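Local atomic coordinates of uncharacterized protein MT2708 (Mycobacterium tuberculosis, PDB entry 2FGG), a protein that is of unknown function but is related to Rv1738 of the same organism, folding as a beta meander packed on one long helix. Residues V15-H20 / T24-R29; L30-R35 / F73-S78; A43-A48 / A53-E58. One frame throughout, in Å; residues are numbered along the deposited sequence.

Contact 1: residues V15-H20 / T24-R29; sequences VLIEEH and TRAKAR
Arg25 lays its bent side chain alongside that of Glu18, its hydrogen-bonded partner in the neighbouring strand, and the two run out in the same direction from one face of the sheet. Its CG stands anti to the backbone N (chi1 -179°), and further bends at chi2 and chi3 bring the guanidinium to the carboxylate. The salt bridge that follows joins Glu18 OE1 to Arg25 NH1 over 2.7 Å, with the two planes turned 61° apart, so a single oxygen meets a single nitrogen and no flat two-pronged pairing forms. His20, just past the strand end, approaches without a bond: its NE2 lies over the centre of one face of the Arg25 guanidinium, 4.2 Å above the plane, with the imidazole steeply inclined to it. Lys27 and the apolar Leu16 lie on the same face as Glu18 and Arg25.

The opposite face is mostly apolar. Ile17 CG2 comes within 3.8 Å of Thr24 OG1, and Glu19 CG packs against Thr24 CB at 3.6 Å, while looser apolar contacts set Val15 CG2 on Ala28 CB and Ile17 CG1 on Ala26 CB. Helix 54-83 covers much of this face, with Ile17 on Ile61 and Asp57, and Ala26 on Ala60.

Between the faces the backbones are tied by four hydrogen bonds, reciprocal in each of the pairs Leu16–Lys27 and Glu18–Arg25; that from Arg25 N to Glu18 O is 2.8 Å long and nearly straight at 173°. CA-H...O contacts alternate with them, as from Ala26 CA to Leu16 O at 3.1 Å. The regular alternation of hydrogen-bonded and non-hydrogen-bonded pairs, with a short connection between the strands, marks an antiparallel beta hairpin, amphipathic, with its Ile17, Thr24 and Ala26 face turned to helix 54-83.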
ATOM      1  N   VAL A  15      -6.992   5.104   1.618  1.00 67.14           N
ATOM      2  CA  VAL A  15      -5.776   5.881   1.330  1.00 66.83           C
ATOM      3  C   VAL A  15      -5.852   7.279   1.929  1.00 66.82           C
ATOM      4  O   VAL A  15      -6.838   7.980   1.742  1.00 66.53           O
ATOM      5  CB  VAL A  15      -5.497   6.015  -0.193  1.00 66.88           C
ATOM      6  CG1 VAL A  15      -4.144   6.683  -0.435  1.00 66.71           C
ATOM      7  CG2 VAL A  15      -5.540   4.666  -0.871  1.00 65.96           C
ATOM      8  N   LEU A  16      -4.802   7.663   2.652  1.00 67.02           N
ATOM      9  CA  LEU A  16      -4.636   9.019   3.156  1.00 67.10           C
ATOM     10  C   LEU A  16      -3.409   9.645   2.504  1.00 67.60           C
ATOM     11  O   LEU A  16      -2.350   9.035   2.478  1.00 67.53           O
ATOM     12  CB  LEU A  16      -4.476   8.997   4.679  1.00 66.86           C
ATOM     13  CG  LEU A  16      -4.042  10.261   5.433  1.00 66.77           C
ATOM     14  CD1 LEU A  16      -5.138  11.318   5.456  1.00 66.07           C
ATOM     15  CD2 LEU A  16      -3.619   9.915   6.846  1.00 66.80           C
ATOM     16  N   ILE A  17      -3.564  10.852   1.962  1.00 68.45           N
ATOM     17  CA  ILE A  17      -2.435  11.622   1.423  1.00 69.26           C
ATOM     18  C   ILE A  17      -2.241  12.899   2.232  1.00 69.88           C
ATOM     19  O   ILE A  17      -3.121  13.753   2.253  1.00 69.96           O
ATOM     20  CB  ILE A  17      -2.630  12.018  -0.065  1.00 69.20           C
ATOM     21  CG1 ILE A  17      -3.010  10.812  -0.925  1.00 69.12           C
ATOM     22  CG2 ILE A  17      -1.376  12.692  -0.619  1.00 69.28           C
ATOM     23  CD1 ILE A  17      -4.491  10.715  -1.210  1.00 69.39           C
ATOM     24  N   GLU A  18      -1.093  13.025   2.890  1.00 70.87           N
ATOM     25  CA  GLU A  18      -0.761  14.236   3.640  1.00 71.99           C
ATOM     26  C   GLU A  18       0.417  14.930   2.986  1.00 72.84           C
ATOM     27  O   GLU A  18       1.437  14.299   2.713  1.00 72.85           O
ATOM     28  CB  GLU A  18      -0.383  13.919   5.084  1.00 71.96           C
ATOM     29  CG  GLU A  18      -1.332  13.029   5.843  1.00 72.27           C
ATOM     30  CD  GLU A  18      -0.800  12.705   7.224  1.00 72.85           C
ATOM     31  OE1 GLU A  18      -0.132  11.656   7.372  1.00 72.75           O
ATOM     32  OE2 GLU A  18      -1.027  13.511   8.154  1.00 72.84           O
ATOM     33  N   GLU A  19       0.277  16.230   2.753  1.00 74.06           N
ATOM     34  CA  GLU A  19       1.322  17.023   2.113  1.00 75.27           C
ATOM     35  C   GLU A  19       1.925  17.979   3.140  1.00 76.11           C
ATOM     36  O   GLU A  19       1.232  18.857   3.660  1.00 76.28           O
ATOM     37  CB  GLU A  19       0.749  17.768   0.907  1.00 75.23           C
ATOM     38  CG  GLU A  19       0.170  16.838  -0.159  1.00 75.25           C
ATOM     39  CD  GLU A  19      -1.062  17.405  -0.838  1.00 75.57           C
ATOM     40  OE1 GLU A  19      -2.106  16.720  -0.834  1.00 75.43           O
ATOM     41  OE2 GLU A  19      -0.992  18.535  -1.368  1.00 75.72           O
ATOM     42  N   HIS A  20       3.215  17.803   3.422  1.00 77.20           N
ATOM     43  CA  HIS A  20       3.836  18.411   4.610  1.00 78.19           C
ATOM     44  C   HIS A  20       4.062  19.950   4.613  1.00 78.59           C
ATOM     45  O   HIS A  20       3.398  20.614   5.411  1.00 78.83           O
ATOM     46  CB  HIS A  20       5.059  17.605   5.105  1.00 78.49           C
ATOM     47  CG  HIS A  20       4.726  16.251   5.671  1.00 79.36           C
ATOM     48  ND1 HIS A  20       5.199  15.817   6.894  1.00 80.34           N
ATOM     49  CD2 HIS A  20       3.982  15.230   5.175  1.00 79.63           C
ATOM     50  CE1 HIS A  20       4.761  14.592   7.127  1.00 80.39           C
ATOM     51  NE2 HIS A  20       4.022  14.212   6.099  1.00 80.02           N
ATOM     52  N   THR A  24       5.260  14.972   0.396  1.00 72.84           N
ATOM     53  CA  THR A  24       3.943  14.354   0.491  1.00 71.27           C
ATOM     54  C   THR A  24       4.010  12.842   0.763  1.00 70.28           C
ATOM     55  O   THR A  24       4.795  12.120   0.151  1.00 70.10           O
ATOM     56  CB  THR A  24       3.032  14.739  -0.722  1.00 71.22           C
ATOM     57  OG1 THR A  24       2.239  13.620  -1.130  1.00 71.06           O
ATOM     58  CG2 THR A  24       3.853  15.240  -1.902  1.00 71.04           C
ATOM     59  N   ARG A  25       3.188  12.386   1.704  1.00 69.17           N
ATOM     60  CA  ARG A  25       3.188  10.993   2.146  1.00 68.29           C
ATOM     61  C   ARG A  25       1.811  10.361   2.024  1.00 67.28           C
ATOM     62  O   ARG A  25       0.810  10.957   2.394  1.00 66.92           O
ATOM     63  CB  ARG A  25       3.653  10.888   3.601  1.00 68.65           C
ATOM     64  CG  ARG A  25       3.714   9.463   4.140  1.00 69.87           C
ATOM     65  CD  ARG A  25       3.043   9.362   5.505  1.00 72.39           C
ATOM     66  NE  ARG A  25       3.897   9.862   6.576  1.00 73.96           N
ATOM     67  CZ  ARG A  25       3.455  10.299   7.754  1.00 75.24           C
ATOM     68  NH1 ARG A  25       2.155  10.313   8.027  1.00 75.64           N
ATOM     69  NH2 ARG A  25       4.321  10.737   8.657  1.00 75.41           N
ATOM     70  N   ALA A  26       1.777   9.142   1.509  1.00 66.39           N
ATOM     71  CA  ALA A  26       0.542   8.384   1.442  1.00 65.76           C
ATOM     72  C   ALA A  26       0.614   7.125   2.292  1.00 65.44           C
ATOM     73  O   ALA A  26       1.653   6.472   2.386  1.00 65.31           O
ATOM     74  CB  ALA A  26       0.185   8.044   0.011  1.00 65.32           C
ATOM     75  N   LYS A  27      -0.510   6.820   2.928  1.00 65.17           N
ATOM     76  CA  LYS A  27      -0.698   5.588   3.659  1.00 64.96           C
ATOM     77  C   LYS A  27      -1.889   4.858   3.047  1.00 65.08           C
ATOM     78  O   LYS A  27      -2.951   5.457   2.871  1.00 65.16           O
ATOM     79  CB  LYS A  27      -0.931   5.884   5.137  1.00 64.71           C
ATOM     80  CG  LYS A  27       0.333   6.322   5.864  1.00 64.69           C
ATOM     81  CD  LYS A  27       0.050   6.780   7.280  1.00 63.47           C
ATOM     82  CE  LYS A  27       1.340   6.957   8.035  1.00 63.36           C
ATOM     83  NZ  LYS A  27       1.095   6.946   9.496  1.00 64.13           N
ATOM     84  N   ALA A  28      -1.689   3.587   2.680  1.00 65.10           N
ATOM     85  CA  ALA A  28      -2.761   2.716   2.178  1.00 65.10           C
ATOM     86  C   ALA A  28      -3.028   1.579   3.167  1.00 65.34           C
ATOM     87  O   ALA A  28      -2.210   0.672   3.317  1.00 65.55           O
ATOM     88  CB  ALA A  28      -2.409   2.168   0.813  1.00 65.19           C
ATOM     89  N   ARG A  29      -4.176   1.640   3.841  1.00 65.41           N
ATOM     90  CA  ARG A  29      -4.525   0.690   4.894  1.00 65.62           C
ATOM     91  C   ARG A  29      -5.485  -0.386   4.408  1.00 65.04           C
ATOM     92  O   ARG A  29      -6.529  -0.087   3.852  1.00 65.10           O
ATOM     93  CB  ARG A  29      -5.121   1.421   6.105  1.00 65.43           C
ATOM     94  CG  ARG A  29      -5.591   0.489   7.230  1.00 66.64           C
ATOM     95  CD  ARG A  29      -6.291   1.222   8.368  1.00 67.06           C
ATOM     96  NE  ARG A  29      -7.271   2.195   7.883  1.00 70.62           N
ATOM     97  CZ  ARG A  29      -7.972   3.021   8.660  1.00 71.33           C
ATOM     98  NH1 ARG A  29      -7.824   3.000   9.982  1.00 71.85           N
ATOM     99  NH2 ARG A  29      -8.831   3.869   8.108  1.00 71.72           N
TER

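Contact 2: residues L30-R35 / F73-S78; sequences LSWAGR and FALTSS
Leu75 of helix 54-83 meets both Trp32 and Arg35, the residues at the two ends of a tight turn. Along 73-78, Phe73 and Ala74 come first and serve the helix itself, their carbonyl oxygens accepting from Ser77 N and Ser78 N. Leu75 follows and alone carries the contact. With CG anti to its backbone N (chi1 -177°), it sends its forked end toward the turn, where CD2 touches both Trp32 and Arg35, and CD1 touches Arg35. CD2 meets the edge of the indole in the ring plane, 3.7 Å from Trp32 CD1, so the tryptophan presents its pyrrole rim and not its face. The same methyl lies over the centre of the Arg35 guanidinium, 4.1 Å above its plane, while CD1 comes to 3.4 Å from Arg35 NH1. This is apolar packing on a flat cation, with no hydrogen bond between the segments.

Thr76, next in line, bonds through OG1 to Leu72 O, one helical turn back, and on Leu72 rest both Leu30 and Trp32. The turn itself is closed by Trp32 N to Arg35 O at 2.8 Å and Arg35 N to Trp32 O at 2.9 Å, with Ala33 and Gly34 at positive phi: a type I' turn characteristic of a two-residue beta hairpin.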
ATOM      1  N   LEU A  30      -5.113  -1.640   4.634  1.00 64.82           N
ATOM      2  CA  LEU A  30      -5.964  -2.784   4.329  1.00 64.42           C
ATOM      3  C   LEU A  30      -6.123  -3.663   5.575  1.00 64.63           C
ATOM      4  O   LEU A  30      -5.137  -3.995   6.238  1.00 64.81           O
ATOM      5  CB  LEU A  30      -5.366  -3.591   3.165  1.00 64.24           C
ATOM      6  CG  LEU A  30      -5.940  -4.971   2.810  1.00 63.80           C
ATOM      7  CD1 LEU A  30      -7.393  -4.895   2.344  1.00 62.25           C
ATOM      8  CD2 LEU A  30      -5.081  -5.640   1.759  1.00 63.60           C
ATOM      9  N   SER A  31      -7.362  -4.017   5.903  1.00 64.66           N
ATOM     10  CA  SER A  31      -7.628  -5.007   6.938  1.00 64.75           C
ATOM     11  C   SER A  31      -7.627  -6.378   6.295  1.00 64.80           C
ATOM     12  O   SER A  31      -8.460  -6.661   5.433  1.00 64.62           O
ATOM     13  CB  SER A  31      -8.970  -4.749   7.614  1.00 64.82           C
ATOM     14  OG  SER A  31      -8.872  -3.692   8.549  1.00 65.56           O
ATOM     15  N   TRP A  32      -6.684  -7.222   6.702  1.00 65.22           N
ATOM     16  CA  TRP A  32      -6.505  -8.530   6.062  1.00 65.80           C
ATOM     17  C   TRP A  32      -6.024  -9.620   7.016  1.00 66.39           C
ATOM     18  O   TRP A  32      -5.058  -9.430   7.756  1.00 66.50           O
ATOM     19  CB  TRP A  32      -5.563  -8.430   4.853  1.00 65.41           C
ATOM     20  CG  TRP A  32      -5.512  -9.693   4.060  1.00 64.91           C
ATOM     21  CD1 TRP A  32      -4.514 -10.622   4.061  1.00 64.63           C
ATOM     22  CD2 TRP A  32      -6.519 -10.185   3.171  1.00 64.84           C
ATOM     23  NE1 TRP A  32      -4.832 -11.659   3.220  1.00 64.49           N
ATOM     24  CE2 TRP A  32      -6.059 -11.418   2.661  1.00 64.68           C
ATOM     25  CE3 TRP A  32      -7.769  -9.704   2.755  1.00 64.53           C
ATOM     26  CZ2 TRP A  32      -6.804 -12.179   1.751  1.00 64.78           C
ATOM     27  CZ3 TRP A  32      -8.512 -10.463   1.853  1.00 64.62           C
ATOM     28  CH2 TRP A  32      -8.023 -11.684   1.361  1.00 64.81           C
ATOM     29  N   ALA A  33      -6.710 -10.763   6.976  1.00 67.13           N
ATOM     30  CA  ALA A  33      -6.396 -11.917   7.809  1.00 67.71           C
ATOM     31  C   ALA A  33      -6.224 -11.507   9.266  1.00 68.34           C
ATOM     32  O   ALA A  33      -5.290 -11.943   9.939  1.00 68.65           O
ATOM     33  CB  ALA A  33      -5.152 -12.633   7.288  1.00 67.66           C
ATOM     34  N   GLY A  34      -7.125 -10.654   9.744  1.00 68.92           N
ATOM     35  CA  GLY A  34      -7.089 -10.193  11.129  1.00 69.75           C
ATOM     36  C   GLY A  34      -5.943  -9.260  11.495  1.00 70.12           C
ATOM     37  O   GLY A  34      -5.621  -9.097  12.675  1.00 70.14           O
ATOM     38  N   ARG A  35      -5.330  -8.645  10.489  1.00 70.47           N
ATOM     39  CA  ARG A  35      -4.288  -7.657  10.736  1.00 71.11           C
ATOM     40  C   ARG A  35      -4.509  -6.370   9.935  1.00 70.86           C
ATOM     41  O   ARG A  35      -5.117  -6.380   8.864  1.00 70.70           O
ATOM     42  CB  ARG A  35      -2.890  -8.257  10.503  1.00 71.01           C
ATOM     43  CG  ARG A  35      -2.497  -8.436   9.045  1.00 72.23           C
ATOM     44  CD  ARG A  35      -1.348  -9.425   8.862  1.00 72.33           C
ATOM     45  NE  ARG A  35      -1.829 -10.805   8.895  1.00 74.99           N
ATOM     46  CZ  ARG A  35      -1.049 -11.882   8.840  1.00 75.67           C
ATOM     47  NH1 ARG A  35       0.272 -11.743   8.744  1.00 76.24           N
ATOM     48  NH2 ARG A  35      -1.592 -13.098   8.886  1.00 74.87           N
ATOM     49  N   PHE A  73       2.813  -9.936  -0.856  1.00 56.19           N
ATOM     50  CA  PHE A  73       3.647 -10.966  -1.475  1.00 55.43           C
ATOM     51  C   PHE A  73       4.415 -11.734  -0.402  1.00 54.91           C
ATOM     52  O   PHE A  73       4.538 -12.953  -0.463  1.00 55.11           O
ATOM     53  CB  PHE A  73       4.619 -10.370  -2.499  1.00 55.43           C
ATOM     54  CG  PHE A  73       3.981  -9.990  -3.818  1.00 55.55           C
ATOM     55  CD1 PHE A  73       3.267 -10.919  -4.562  1.00 54.95           C
ATOM     56  CD2 PHE A  73       4.132  -8.704  -4.332  1.00 54.83           C
ATOM     57  CE1 PHE A  73       2.684 -10.560  -5.782  1.00 54.93           C
ATOM     58  CE2 PHE A  73       3.566  -8.344  -5.544  1.00 53.05           C
ATOM     59  CZ  PHE A  73       2.836  -9.271  -6.268  1.00 54.50           C
ATOM     60  N   ALA A  74       4.915 -11.019   0.590  1.00 54.30           N
ATOM     61  CA  ALA A  74       5.583 -11.656   1.720  1.00 53.96           C
ATOM     62  C   ALA A  74       4.624 -12.547   2.511  1.00 53.54           C
ATOM     63  O   ALA A  74       5.016 -13.590   3.024  1.00 54.01           O
ATOM     64  CB  ALA A  74       6.207 -10.614   2.619  1.00 53.33           C
ATOM     65  N   LEU A  75       3.363 -12.143   2.595  1.00 53.38           N
ATOM     66  CA  LEU A  75       2.364 -12.914   3.327  1.00 52.79           C
ATOM     67  C   LEU A  75       1.986 -14.176   2.560  1.00 52.50           C
ATOM     68  O   LEU A  75       1.796 -15.241   3.152  1.00 52.62           O
ATOM     69  CB  LEU A  75       1.131 -12.062   3.612  1.00 52.68           C
ATOM     70  CG  LEU A  75       0.010 -12.693   4.445  1.00 53.05           C
ATOM     71  CD1 LEU A  75       0.539 -13.344   5.725  1.00 52.39           C
ATOM     72  CD2 LEU A  75      -1.029 -11.651   4.771  1.00 53.01           C
ATOM     73  N   THR A  76       1.892 -14.041   1.240  1.00 52.24           N
ATOM     74  CA  THR A  76       1.616 -15.165   0.355  1.00 51.87           C
ATOM     75  C   THR A  76       2.678 -16.235   0.508  1.00 51.32           C
ATOM     76  O   THR A  76       2.346 -17.389   0.711  1.00 51.39           O
ATOM     77  CB  THR A  76       1.522 -14.719  -1.114  1.00 51.87           C
ATOM     78  OG1 THR A  76       0.581 -13.648  -1.217  1.00 52.46           O
ATOM     79  CG2 THR A  76       1.055 -15.859  -1.997  1.00 52.13           C
ATOM     80  N   SER A  77       3.946 -15.840   0.440  1.00 50.95           N
ATOM     81  CA  SER A  77       5.058 -16.781   0.561  1.00 50.81           C
ATOM     82  C   SER A  77       5.062 -17.479   1.918  1.00 50.65           C
ATOM     83  O   SER A  77       5.196 -18.694   2.011  1.00 50.57           O
ATOM     84  CB  SER A  77       6.395 -16.076   0.353  1.00 50.50           C
ATOM     85  OG  SER A  77       7.455 -16.972   0.631  1.00 50.58           O
ATOM     86  N   SER A  78       4.918 -16.685   2.966  1.00 50.85           N
ATOM     87  CA  SER A  78       4.849 -17.188   4.320  1.00 50.99           C
ATOM     88  C   SER A  78       3.730 -18.218   4.486  1.00 50.74           C
ATOM     89  O   SER A  78       3.949 -19.302   5.048  1.00 50.63           O
ATOM     90  CB  SER A  78       4.611 -16.021   5.257  1.00 51.08           C
ATOM     91  OG  SER A  78       4.488 -16.492   6.576  1.00 53.89           O
TER

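Contact 3: residues A43-A48 / A53-E58; sequences ARLDPA and AQIGDE
Leu45 has the largest area buried here, followed by Gly56 and then Ile55. The Leu45 side chain reaches from the loop after strand 35-43 toward the first turn of helix 54-83 and crosses that of Ile55 at about a right angle. Leu45 CG and Ile55 CG2 are 4.2 Å apart, a loose van der Waals approach in which the branch point of the leucine faces the short branch of the isoleucine. The loop backbone is unusual, with cis peptide bonds before Arg44, Asp46, Pro47 and Ala48, so the detail of this approach is doubtful.

Gly56 contributes backbone alone. Its carbonyl O lies 3.8 Å from Ala43 CB, and the CA atoms of Ala43 and Gly56 are 5.8 Å apart, a close approach of strand end and helix. Leu59 broadens the apolar patch, touching both Ala43 and Leu45. On the helix itself Gln54 NE2 donates to Glu58 OE1 over 3.1 Å, on the syn side of the carboxylate but 33° out of its plane.

No hydrogen bond or salt bridge crosses between 43-48 and 53-58. With a carbonyl oxygen beside a methyl and one loose aliphatic pair, the chemistry implies sparse, non-directional packing, with no polar bond between these segments to fix the loop.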
ATOM      1  N   ALA A  43       6.983  11.016  -1.435  1.00 65.93           N
ATOM      2  CA  ALA A  43       7.609  11.840  -2.464  1.00 67.46           C
ATOM      3  C   ALA A  43       7.857  13.160  -1.744  1.00 68.72           C
ATOM      4  O   ALA A  43       6.972  13.562  -1.004  1.00 69.08           O
ATOM      5  CB  ALA A  43       6.642  12.034  -3.600  1.00 67.30           C
ATOM      6  N   ARG A  44       8.976  13.888  -1.894  1.00 70.58           N
ATOM      7  CA  ARG A  44      10.011  13.932  -2.953  1.00 72.46           C
ATOM      8  C   ARG A  44       9.929  15.358  -3.499  1.00 73.15           C
ATOM      9  O   ARG A  44      10.024  16.308  -2.723  1.00 73.39           O
ATOM     10  CB  ARG A  44       9.887  12.872  -4.065  1.00 72.62           C
ATOM     11  CG  ARG A  44      10.921  11.731  -3.990  1.00 73.38           C
ATOM     12  CD  ARG A  44      11.045  10.966  -5.309  1.00 73.59           C
ATOM     13  NE  ARG A  44      12.199  11.377  -6.115  1.00 77.34           N
ATOM     14  CZ  ARG A  44      12.141  12.125  -7.221  1.00 78.91           C
ATOM     15  NH1 ARG A  44      10.973  12.569  -7.683  1.00 79.38           N
ATOM     16  NH2 ARG A  44      13.262  12.434  -7.873  1.00 79.56           N
ATOM     17  N   LEU A  45       9.760  15.488  -4.818  1.00 74.32           N
ATOM     18  CA  LEU A  45       9.383  16.735  -5.527  1.00 75.39           C
ATOM     19  C   LEU A  45       9.454  18.085  -4.767  1.00 76.23           C
ATOM     20  O   LEU A  45       8.597  18.347  -3.918  1.00 76.47           O
ATOM     21  CB  LEU A  45       7.972  16.581  -6.140  1.00 75.32           C
ATOM     22  CG  LEU A  45       7.636  15.640  -7.317  1.00 75.38           C
ATOM     23  CD1 LEU A  45       8.330  16.042  -8.614  1.00 75.95           C
ATOM     24  CD2 LEU A  45       7.919  14.179  -7.012  1.00 75.21           C
ATOM     25  N   ASP A  46      10.436  18.955  -5.053  1.00 77.15           N
ATOM     26  CA  ASP A  46      11.615  18.715  -5.918  1.00 78.07           C
ATOM     27  C   ASP A  46      12.584  19.913  -6.174  1.00 78.44           C
ATOM     28  O   ASP A  46      13.300  19.895  -7.183  1.00 78.56           O
ATOM     29  CB  ASP A  46      11.241  18.038  -7.261  1.00 78.22           C
ATOM     30  CG  ASP A  46      10.472  18.959  -8.219  1.00 78.97           C
ATOM     31  OD1 ASP A  46      10.349  20.183  -7.963  1.00 79.20           O
ATOM     32  OD2 ASP A  46       9.994  18.438  -9.254  1.00 79.75           O
ATOM     33  N   PRO A  47      12.627  20.950  -5.294  1.00 78.86           N
ATOM     34  CA  PRO A  47      11.820  21.393  -4.136  1.00 79.09           C
ATOM     35  C   PRO A  47      10.311  21.756  -4.297  1.00 79.22           C
ATOM     36  O   PRO A  47       9.516  21.065  -3.654  1.00 79.27           O
ATOM     37  CB  PRO A  47      12.657  22.534  -3.513  1.00 79.18           C
ATOM     38  CG  PRO A  47      14.045  22.330  -4.046  1.00 79.06           C
ATOM     39  CD  PRO A  47      13.833  21.795  -5.435  1.00 78.95           C
ATOM     40  N   ALA A  48       9.846  22.760  -5.070  1.00 79.32           N
ATOM     41  CA  ALA A  48      10.513  23.717  -6.016  1.00 79.45           C
ATOM     42  C   ALA A  48      10.980  23.213  -7.411  1.00 79.46           C
ATOM     43  O   ALA A  48      12.059  22.639  -7.546  1.00 79.60           O
ATOM     44  CB  ALA A  48      11.558  24.646  -5.331  1.00 79.38           C
ATOM     45  N   ALA A  53       1.733  18.565  -6.823  1.00 67.25           N
ATOM     46  CA  ALA A  53       0.346  18.654  -6.324  1.00 65.28           C
ATOM     47  C   ALA A  53      -0.250  17.281  -6.639  1.00 63.85           C
ATOM     48  O   ALA A  53      -0.224  16.385  -5.799  1.00 63.49           O
ATOM     49  CB  ALA A  53      -0.465  19.778  -6.940  1.00 65.45           C
ATOM     50  N   GLN A  54      -0.728  17.100  -7.866  1.00 61.92           N
ATOM     51  CA  GLN A  54      -1.195  15.798  -8.326  1.00 60.06           C
ATOM     52  C   GLN A  54      -0.020  14.841  -8.526  1.00 58.68           C
ATOM     53  O   GLN A  54      -0.136  13.659  -8.209  1.00 58.28           O
ATOM     54  CB  GLN A  54      -2.002  15.935  -9.617  1.00 60.21           C
ATOM     55  CG  GLN A  54      -2.735  14.672 -10.042  1.00 60.53           C
ATOM     56  CD  GLN A  54      -3.244  14.756 -11.464  1.00 61.79           C
ATOM     57  OE1 GLN A  54      -4.118  15.562 -11.773  1.00 63.81           O
ATOM     58  NE2 GLN A  54      -2.698  13.924 -12.341  1.00 62.53           N
ATOM     59  N   ILE A  55       1.101  15.359  -9.038  1.00 57.05           N
ATOM     60  CA  ILE A  55       2.316  14.565  -9.245  1.00 55.58           C
ATOM     61  C   ILE A  55       2.826  13.966  -7.930  1.00 54.96           C
ATOM     62  O   ILE A  55       3.046  12.762  -7.846  1.00 54.65           O
ATOM     63  CB  ILE A  55       3.445  15.366  -9.946  1.00 55.48           C
ATOM     64  CG1 ILE A  55       3.000  15.842 -11.329  1.00 55.02           C
ATOM     65  CG2 ILE A  55       4.702  14.513 -10.078  1.00 55.10           C
ATOM     66  CD1 ILE A  55       3.955  16.822 -11.994  1.00 55.29           C
ATOM     67  N   GLY A  56       2.995  14.802  -6.910  1.00 54.23           N
ATOM     68  CA  GLY A  56       3.424  14.335  -5.595  1.00 53.78           C
ATOM     69  C   GLY A  56       2.477  13.328  -4.960  1.00 53.59           C
ATOM     70  O   GLY A  56       2.919  12.344  -4.376  1.00 53.38           O
ATOM     71  N   ASP A  57       1.174  13.580  -5.084  1.00 53.62           N
ATOM     72  CA  ASP A  57       0.133  12.707  -4.539  1.00 53.69           C
ATOM     73  C   ASP A  57       0.134  11.345  -5.197  1.00 53.63           C
ATOM     74  O   ASP A  57       0.181  10.325  -4.511  1.00 54.33           O
ATOM     75  CB  ASP A  57      -1.257  13.324  -4.721  1.00 53.92           C
ATOM     76  CG  ASP A  57      -1.466  14.565  -3.889  1.00 54.33           C
ATOM     77  OD1 ASP A  57      -0.561  14.952  -3.116  1.00 55.17           O
ATOM     78  OD2 ASP A  57      -2.547  15.170  -4.033  1.00 55.39           O
ATOM     79  N   GLU A  58       0.071  11.320  -6.523  1.00 53.28           N
ATOM     80  CA  GLU A  58       0.035  10.052  -7.255  1.00 52.92           C
ATOM     81  C   GLU A  58       1.325   9.227  -7.129  1.00 52.81           C
ATOM     82  O   GLU A  58       1.280   7.998  -7.153  1.00 53.43           O
ATOM     83  CB  GLU A  58      -0.349  10.271  -8.725  1.00 52.82           C
ATOM     84  CG  GLU A  58       0.669  11.031  -9.557  1.00 51.69           C
ATOM     85  CD  GLU A  58       0.098  11.589 -10.838  1.00 50.82           C
ATOM     86  OE1 GLU A  58      -1.128  11.529 -11.041  1.00 52.56           O
ATOM     87  OE2 GLU A  58       0.877  12.112 -11.647  1.00 49.91           O
TER

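Contact 1 is the most extensive of the three and partly buried, contact 2 lies at the surface, and contact 3 is partly buried. Strand 24-32 serves both contacts 1 and 2, whose centres are 21 Å apart on opposite sides of the chain's centre; helix 54-83 serves contacts 2 and 3, their nearest atoms about 16 Å apart. Contacts 1 and 3 touch, through a probable hydrogen bond from Ala43 N to Thr24 O of 2.9 Å. Strand pairing gives contact 1 its backbone bonds and sets Glu18 beside Arg25 for the salt bridge, whereas contacts 2 and 3, each with one segment on helix 54-83, rest on van der Waals packing, in contact 3 partly against backbone.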